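Local coordinates for peroxisomal membrane protein LPX1 (PDB 2Y6U) that hydrolyses acyl esters in the peroxisome, with esterase, lipase and phospholipase A activity, at residues D331-I334 and E335-H339. Residues are numbered along the deposited sequence; the frame is centred on the assembly and turned at random.
Sequences DLVI and ERINH
R336 donates its backbone N to L332 O, 3.2 Å away, within helix 330-347. Its CB lies by V333 O, and R336 CG comes to 3.5 Å from L332 O. Bends at chi2 and chi3 (-84° and 84°) turn the chain back alongside E335, whose carboxylate is met side-on: R336 NE reaches E335 OE1 at 2.8 Å in a nearly straight bond, and R336 NH2 reaches E335 OE2 on its syn lone pair at 2.9 Å. Both oxygens lie close to the guanidinium plane. R336 NH2 also rests over one face of the H339 ring, offset toward its rim, while R336 NH1 forms a salt bridge to D316. A water donates to both L332 O and E335 OE1, tying the carboxylate to the preceding turn. A methionine in place of the arginine would probably leave E335 and D316 without their shared positive partner and E335 freer to swing. I337 N bonds to V333 O, and on the buried face I337 CD1 packs 3.9 Å from V333 CG1, next to Y71 and strand 164-168; L332 and R336 touch strand 313-318. N338 runs beside I334, its ND2 3.6 Å from I334 CG2 and hydrogen-bonded to R74 O. The i to i+4 bonding and two-faced character are those of an amphipathic helix packed on the central sheet of an alpha/beta hydrolase.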
loop_
_atom_site.group_PDB
_atom_site.type_symbol
_atom_site.label_atom_id
_atom_site.label_comp_id
_atom_site.label_asym_id
_atom_site.label_seq_id
_atom_site.Cartn_x
_atom_site.Cartn_y
_atom_site.Cartn_z
ATOM N N ASP A 331 7.577 8.719 31.395
ATOM C CA ASP A 331 8.094 10.104 31.486
ATOM C C ASP A 331 9.424 10.233 30.725
ATOM O O ASP A 331 9.621 11.215 29.995
ATOM C CB ASP A 331 8.235 10.559 32.906
ATOM C CG ASP A 331 6.888 10.790 33.560
ATOM O OD1 ASP A 331 5.868 10.820 32.862
ATOM O OD2 ASP A 331 6.878 10.890 34.741
ATOM N N LEU A 332 10.313 9.251 30.887
ATOM C CA LEU A 332 11.595 9.214 30.137
ATOM C C LEU A 332 11.386 9.086 28.642
ATOM O O LEU A 332 12.029 9.789 27.881
ATOM C CB LEU A 332 12.535 8.116 30.646
ATOM C CG LEU A 332 13.017 8.326 32.101
ATOM C CD1 LEU A 332 13.896 7.157 32.559
ATOM C CD2 LEU A 332 13.745 9.669 32.279
ATOM N N VAL A 333 10.445 8.235 28.234
ATOM C CA VAL A 333 10.130 8.057 26.837
ATOM C C VAL A 333 9.521 9.354 26.217
ATOM O O VAL A 333 9.920 9.821 25.145
ATOM C CB VAL A 333 9.209 6.866 26.620
ATOM C CG1 VAL A 333 8.817 6.699 25.110
ATOM C CG2 VAL A 333 9.889 5.524 27.087
ATOM N N ILE A 334 8.646 9.989 26.969
ATOM C CA ILE A 334 8.027 11.207 26.504
ATOM C C ILE A 334 9.050 12.326 26.313
ATOM O O ILE A 334 9.025 13.086 25.306
ATOM C CB ILE A 334 6.932 11.608 27.467
ATOM C CG1 ILE A 334 5.759 10.649 27.347
ATOM C CG2 ILE A 334 6.482 13.082 27.270
ATOM C CD1 ILE A 334 4.787 10.687 28.594
ATOM N N GLU A 335 9.998 12.390 27.245
ATOM C CA GLU A 335 11.032 13.423 27.144
ATOM C C GLU A 335 11.820 13.246 25.905
ATOM O O GLU A 335 12.093 14.231 25.237
ATOM C CB GLU A 335 11.946 13.485 28.363
ATOM C CG GLU A 335 13.009 14.522 28.214
ATOM C CD GLU A 335 14.275 14.046 27.389
ATOM O OE1 GLU A 335 14.534 12.805 27.255
ATOM O OE2 GLU A 335 15.036 14.932 26.902
ATOM N N ARG A 336 12.089 11.994 25.515
ATOM C CA ARG A 336 12.720 11.762 24.246
ATOM C C ARG A 336 11.889 12.089 23.022
ATOM O O ARG A 336 12.380 12.691 22.085
ATOM C CB ARG A 336 13.243 10.325 24.098
ATOM C CG ARG A 336 14.243 9.926 25.120
ATOM C CD ARG A 336 15.649 10.395 24.696
ATOM N NE ARG A 336 15.913 11.750 25.067
ATOM C CZ ARG A 336 16.824 12.545 24.500
ATOM N NH1 ARG A 336 17.702 12.157 23.497
ATOM N NH2 ARG A 336 16.896 13.757 24.997
ATOM N N ILE A 337 10.666 11.651 23.014
ATOM C CA ILE A 337 9.795 11.902 21.899
ATOM C C ILE A 337 9.687 13.457 21.702
ATOM O O ILE A 337 9.868 13.984 20.575
ATOM C CB ILE A 337 8.409 11.347 22.175
ATOM C CG1 ILE A 337 8.392 9.801 22.174
ATOM C CG2 ILE A 337 7.379 11.993 21.210
ATOM C CD1 ILE A 337 7.064 9.120 22.590
ATOM N N ASN A 338 9.520 14.198 22.791
ATOM C CA ASN A 338 9.401 15.663 22.664
ATOM C C ASN A 338 10.685 16.291 22.120
ATOM O O ASN A 338 10.660 17.219 21.308
ATOM C CB ASN A 338 9.023 16.290 23.999
ATOM C CG ASN A 338 7.584 15.963 24.404
ATOM O OD1 ASN A 338 6.792 15.462 23.550
ATOM N ND2 ASN A 338 7.261 16.171 25.670
ATOM N N HIS A 339 11.822 15.826 22.648
ATOM C CA HIS A 339 13.096 16.312 22.209
ATOM C C HIS A 339 13.232 16.123 20.711
ATOM O O HIS A 339 13.567 17.062 19.944
ATOM C CB HIS A 339 14.251 15.550 22.956
ATOM C CG HIS A 339 15.594 15.814 22.366
ATOM N ND1 HIS A 339 16.250 17.008 22.560
ATOM C CD2 HIS A 339 16.393 15.065 21.553
ATOM C CE1 HIS A 339 17.416 16.973 21.935
ATOM N NE2 HIS A 339 17.511 15.822 21.290
HETATM O O HOH W 1 14.330 10.775 28.920
#